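Local structure of bacterioferritin comigratory protein (Xylella fastidiosa, 3IXR) at residues L32-M37 / D117-K122; D100-C103 / G107-F110. The protein is a peroxiredoxin of the PrxQ type, which probably reduces hydrogen peroxide and organic hydroperoxides. The protein carries 1 engineered substitution. All blocks are in the same frame, centred on the assembly; numbering follows the deposited sequence.

Overall arrangement
In this thioredoxin-like fold, residues 32-37 lead from helix 29-33 into strand 36-38 near the N terminus. Interaction 1 pairs them with residues 117-122 at the start of helix 119-123, closing a loop of 79 intervening residues that includes strands 53-58 and 86-92. Interaction 2 is nested inside that loop: residues 107-110 turn back on 100-103, within helix 96-106, with three helical residues between. The chain then enters strand 112-114, which pairs antiparallel with strand 36-38 and leads on to 117-122. The two contacts do not touch; their centres are 20 Å apart and their nearest atoms about 9 Å.

Interaction 1 (L32-M37 / D117-K122); sequences LNHPLM and DAILCK
Ile119 sets its CG2 methyl over the centre of the His34 imidazole, a CH-pi contact in the thioredoxin-like fold of peroxiredoxins, where the lead into strand 36-38 meets the start of helix 119-123. CG2 of Ile119 lies 3.5 Å from the centroid of the His34 ring and 10° off its normal, so the methyl sits almost squarely above the plane. On His34 the first torsion, chi1 171°, carries CG away from the backbone nitrogen and extends the ring toward the helix. Ile119 chi1, -68°, sets CG2 trans to the residue's own backbone N and over the imidazole; the other branch, with CG1 beside that N, runs out beyond the rim of the ring, where CD1 of Ile119 lies 3.4 Å from His34 CE1. CD2 of Leu120 comes obliquely to the same ring, 4.4 Å from His34 CD2.

One helix residue further on, a purely apolar pair continues the contact. Leu36 and Leu120 cross at about a right angle, each using a single branch; both are buried, and Leu120 also packs on Leu46 and on Phe58 of strand 53-58. The helix start is held separately: Asp115 accepts bonds from the backbone N of Leu120 and of Cys121, while Lys122 N donates to Ala118 O at 2.9 Å. Between the leucines, the meeting point is CD2 of Leu36 against CD1 of Leu120, 3.9 Å apart.

Interaction 2 (D100-C103 / G107-F110); sequences DSFC and GFTF
The Phe102 ring takes CE2 of Phe108 over one face, 3.7 Å above its plane and displaced toward the rim. Phe108 in turn presents its edge, with Phe102 CE1 lying near its ring plane, while CZ of Phe110 stands over one of its faces. With centroids 5.1 Å apart and planes at 76°, Phe102 and Phe108 form a T-shaped (edge-to-face) pair, Phe108 supplying the edge. The first torsion of Phe102, chi1 -177°, swings its ring clear of the backbone nitrogen and into the path of Phe108. In one of two modelled conformers, Cys103 SG lies 4.0 Å from CD2 of Phe108 at the ring edge, a sulfur-aromatic contact less certain than the aromatic pair.

These side chains meet where helix 96-106 ends, within a beta-alpha-beta crossover joining the parallel, paired strands 86-92 and 112-114. The backbone reversal uses the six-to-one bond found in a Schellman motif: Phe108 N donates to Cys103 O at 3.1 Å, in the carbonyl plane and on a lone pair. At Gly107 the chain departs from the helix with phi 72°, the left-handed conformation ending many helices, and Gly107 N makes a weak bond to Cys103 O at 2.8 Å. Asn75 of helix 65-82 accepts from Thr109 N, and Phe102 also packs on Leu112 of the following strand. A water donates to Phe108 O at 2.8 Å and, weakly, to Cys103 O at 3.4 Å.

Interaction 1 (L32-M37 / D117-K122)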
loop_
_atom_site.group_PDB
_atom_site.type_symbol
_atom_site.label_atom_id
_atom_site.label_comp_id
_atom_site.label_asym_id
_atom_site.label_seq_id
_atom_site.Cartn_x
_atom_site.Cartn_y
_atom_site.Cartn_z
ATOM N N LEU A 32 -5.148 11.807 -7.215
ATOM C CA LEU A 32 -3.974 11.556 -8.061
ATOM C C LEU A 32 -2.832 12.588 -7.892
ATOM O O LEU A 32 -1.695 12.286 -8.131
ATOM C CB LEU A 32 -4.394 11.472 -9.533
ATOM C CG LEU A 32 -5.067 10.163 -10.006
ATOM C CD1 LEU A 32 -5.555 10.401 -11.422
ATOM C CD2 LEU A 32 -4.059 9.055 -9.963
ATOM N N ASN A 33 -3.239 13.803 -7.488
ATOM C CA ASN A 33 -2.227 14.897 -7.356
ATOM C C ASN A 33 -1.901 15.241 -5.929
ATOM O O ASN A 33 -1.133 16.184 -5.639
ATOM C CB ASN A 33 -2.684 16.107 -8.164
ATOM C CG ASN A 33 -2.554 15.804 -9.622
ATOM O OD1 ASN A 33 -1.462 15.860 -10.180
ATOM N ND2 ASN A 33 -3.638 15.348 -10.226
ATOM N N HIS A 34 -2.494 14.535 -4.990
ATOM C CA HIS A 34 -2.119 14.671 -3.615
ATOM C C HIS A 34 -0.630 14.336 -3.325
ATOM O O HIS A 34 -0.159 13.250 -3.611
ATOM C CB HIS A 34 -3.028 13.701 -2.851
ATOM C CG HIS A 34 -2.657 13.516 -1.408
ATOM N ND1 HIS A 34 -2.704 14.544 -0.496
ATOM C CD2 HIS A 34 -2.085 12.465 -0.763
ATOM C CE1 HIS A 34 -2.280 14.105 0.686
ATOM N NE2 HIS A 34 -1.888 12.850 0.544
ATOM N N PRO A 35 0.112 15.250 -2.690
ATOM C CA PRO A 35 1.507 14.994 -2.429
ATOM C C PRO A 35 1.727 13.941 -1.354
ATOM O O PRO A 35 1.133 14.042 -0.278
ATOM C CB PRO A 35 2.027 16.381 -1.980
ATOM C CG PRO A 35 1.004 17.356 -2.453
ATOM C CD PRO A 35 -0.308 16.600 -2.315
ATOM N N LEU A 36 2.521 12.945 -1.672
ATOM C CA LEU A 36 2.803 11.789 -0.763
ATOM C C LEU A 36 4.174 12.060 -0.138
ATOM O O LEU A 36 5.119 12.256 -0.881
ATOM C CB LEU A 36 2.919 10.501 -1.572
ATOM C CG LEU A 36 1.684 10.120 -2.457
ATOM C CD1 LEU A 36 1.935 8.858 -3.300
ATOM C CD2 LEU A 36 0.477 9.994 -1.608
ATOM N N MET A 37 4.266 12.043 1.196
ATOM C CA MET A 37 5.576 12.099 1.864
ATOM C C MET A 37 6.047 10.669 2.027
ATOM O O MET A 37 5.314 9.893 2.660
ATOM C CB MET A 37 5.430 12.698 3.257
ATOM C CG MET A 37 5.098 14.172 3.238
ATOM S SD MET A 37 4.920 14.803 4.909
ATOM C CE MET A 37 6.514 14.410 5.667
ATOM N N ASP A 117 -1.419 12.646 7.624
ATOM C CA ASP A 117 -2.736 13.350 7.677
ATOM C C ASP A 117 -3.908 12.409 7.387
ATOM O O ASP A 117 -5.090 12.795 7.372
ATOM C CB ASP A 117 -2.767 14.501 6.701
ATOM C CG ASP A 117 -1.633 15.527 6.980
ATOM O OD1 ASP A 117 -1.468 15.955 8.186
ATOM O OD2 ASP A 117 -0.897 15.847 6.011
ATOM N N ALA A 118 -3.568 11.143 7.239
ATOM C CA ALA A 118 -4.615 10.117 6.976
ATOM C C ALA A 118 -5.388 10.346 5.659
ATOM O O ALA A 118 -6.472 9.770 5.513
ATOM C CB ALA A 118 -5.565 9.857 8.169
ATOM N N ILE A 119 -4.819 11.118 4.747
ATOM C CA ILE A 119 -5.540 11.404 3.476
ATOM C C ILE A 119 -5.657 10.163 2.613
ATOM O O ILE A 119 -6.765 9.878 2.128
ATOM C CB ILE A 119 -4.881 12.579 2.702
ATOM C CG1 ILE A 119 -5.143 13.835 3.578
ATOM C CG2 ILE A 119 -5.386 12.602 1.161
ATOM C CD1 ILE A 119 -4.207 15.009 3.314
ATOM N N LEU A 120 -4.565 9.378 2.432
ATOM C CA LEU A 120 -4.767 8.219 1.581
ATOM C C LEU A 120 -5.661 7.209 2.301
ATOM O O LEU A 120 -6.451 6.478 1.686
ATOM C CB LEU A 120 -3.457 7.449 1.359
ATOM C CG LEU A 120 -2.644 7.993 0.289
ATOM C CD1 LEU A 120 -1.447 7.065 0.115
ATOM C CD2 LEU A 120 -3.361 8.241 -1.040
ATOM N N CYS A 121 -5.484 7.067 3.616
ATOM C CA CYS A 121 -6.230 6.096 4.413
ATOM C C CYS A 121 -7.747 6.367 4.308
ATOM O O CYS A 121 -8.510 5.470 4.128
ATOM C CB CYS A 121 -5.773 6.162 5.894
ATOM S SG CYS A 121 -4.228 5.315 6.209
ATOM N N LYS A 122 -8.164 7.628 4.397
ATOM C CA LYS A 122 -9.561 7.935 4.290
ATOM C C LYS A 122 -10.047 7.770 2.830
ATOM O O LYS A 122 -11.137 7.282 2.615
ATOM C CB LYS A 122 -9.684 9.415 4.728
ATOM C CG LYS A 122 -9.621 9.468 6.276
ATOM C CD LYS A 122 -9.916 10.934 6.777
ATOM C CE LYS A 122 -8.698 11.859 6.821
ATOM N NZ LYS A 122 -9.174 13.280 7.182
#

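Interaction 2 (D100-C103 / G107-F110)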
loop_
_atom_site.group_PDB
_atom_site.type_symbol
_atom_site.label_atom_id
_atom_site.label_comp_id
_atom_site.label_asym_id
_atom_site.label_seq_id
_atom_site.Cartn_x
_atom_site.Cartn_y
_atom_site.Cartn_z
ATOM N N ASP A 100 11.810 5.534 8.076
ATOM C CA ASP A 100 13.188 5.336 7.733
ATOM C C ASP A 100 13.828 4.327 8.656
ATOM O O ASP A 100 14.627 3.529 8.146
ATOM C CB ASP A 100 13.938 6.661 7.848
ATOM C CG ASP A 100 13.512 7.631 6.772
ATOM O OD1 ASP A 100 12.997 7.232 5.721
ATOM O OD2 ASP A 100 13.792 8.858 6.939
ATOM N N SER A 101 13.486 4.370 9.945
ATOM C CA SER A 101 14.098 3.351 10.902
ATOM C C SER A 101 13.631 1.953 10.555
ATOM O O SER A 101 14.444 1.004 10.546
ATOM C CB SER A 101 13.782 3.661 12.302
ATOM O OG SER A 101 14.429 4.910 12.577
ATOM N N PHE A 102 12.391 1.863 10.120
ATOM C CA PHE A 102 11.764 0.523 9.813
ATOM C C PHE A 102 12.344 0.012 8.523
ATOM O O PHE A 102 12.761 -1.186 8.448
ATOM C CB PHE A 102 10.229 0.763 9.693
ATOM C CG PHE A 102 9.407 -0.470 9.468
ATOM C CD1 PHE A 102 8.196 -0.303 8.800
ATOM C CD2 PHE A 102 9.697 -1.651 10.157
ATOM C CE1 PHE A 102 7.268 -1.401 8.645
ATOM C CE2 PHE A 102 8.795 -2.769 10.023
ATOM C CZ PHE A 102 7.639 -2.622 9.313
ATOM N N CYS A 103 12.416 0.839 7.441
ATOM C CA CYS A 103 13.096 0.467 6.192
ATOM C C CYS A 103 14.505 -0.005 6.405
ATOM O O CYS A 103 14.966 -0.982 5.843
ATOM C CB CYS A 103 13.125 1.645 5.183
ATOM S SG CYS A 103 11.486 1.895 4.466
ATOM N N GLY A 107 15.614 -3.717 5.801
ATOM C CA GLY A 107 16.181 -3.686 4.504
ATOM C C GLY A 107 15.212 -3.601 3.358
ATOM O O GLY A 107 15.457 -4.138 2.229
ATOM N N PHE A 108 14.104 -2.889 3.587
ATOM C CA PHE A 108 13.159 -2.712 2.480
ATOM C C PHE A 108 13.757 -1.889 1.322
ATOM O O PHE A 108 14.451 -0.830 1.538
ATOM C CB PHE A 108 11.883 -1.966 2.942
ATOM C CG PHE A 108 11.073 -2.683 3.962
ATOM C CD1 PHE A 108 11.137 -4.101 4.138
ATOM C CD2 PHE A 108 10.230 -1.940 4.809
ATOM C CE1 PHE A 108 10.344 -4.731 5.074
ATOM C CE2 PHE A 108 9.387 -2.563 5.786
ATOM C CZ PHE A 108 9.471 -4.003 5.955
ATOM N N THR A 109 13.466 -2.336 0.113
ATOM C CA THR A 109 13.979 -1.638 -1.105
ATOM C C THR A 109 12.926 -0.768 -1.801
ATOM O O THR A 109 13.266 -0.009 -2.712
ATOM C CB THR A 109 14.693 -2.586 -2.123
ATOM O OG1 THR A 109 13.828 -3.623 -2.491
ATOM C CG2 THR A 109 15.866 -3.201 -1.527
ATOM N N PHE A 110 11.668 -0.887 -1.388
ATOM C CA PHE A 110 10.570 -0.057 -1.929
ATOM C C PHE A 110 10.177 0.988 -0.843
ATOM O O PHE A 110 10.508 0.853 0.355
ATOM C CB PHE A 110 9.359 -1.010 -2.274
ATOM C CG PHE A 110 8.878 -1.768 -1.065
ATOM C CD1 PHE A 110 7.912 -1.224 -0.182
ATOM C CD2 PHE A 110 9.396 -2.985 -0.748
ATOM C CE1 PHE A 110 7.439 -1.822 0.963
ATOM C CE2 PHE A 110 8.915 -3.646 0.461
ATOM C CZ PHE A 110 7.948 -3.066 1.352
HETATM O O HOH W 1 16.800 -0.469 3.039
#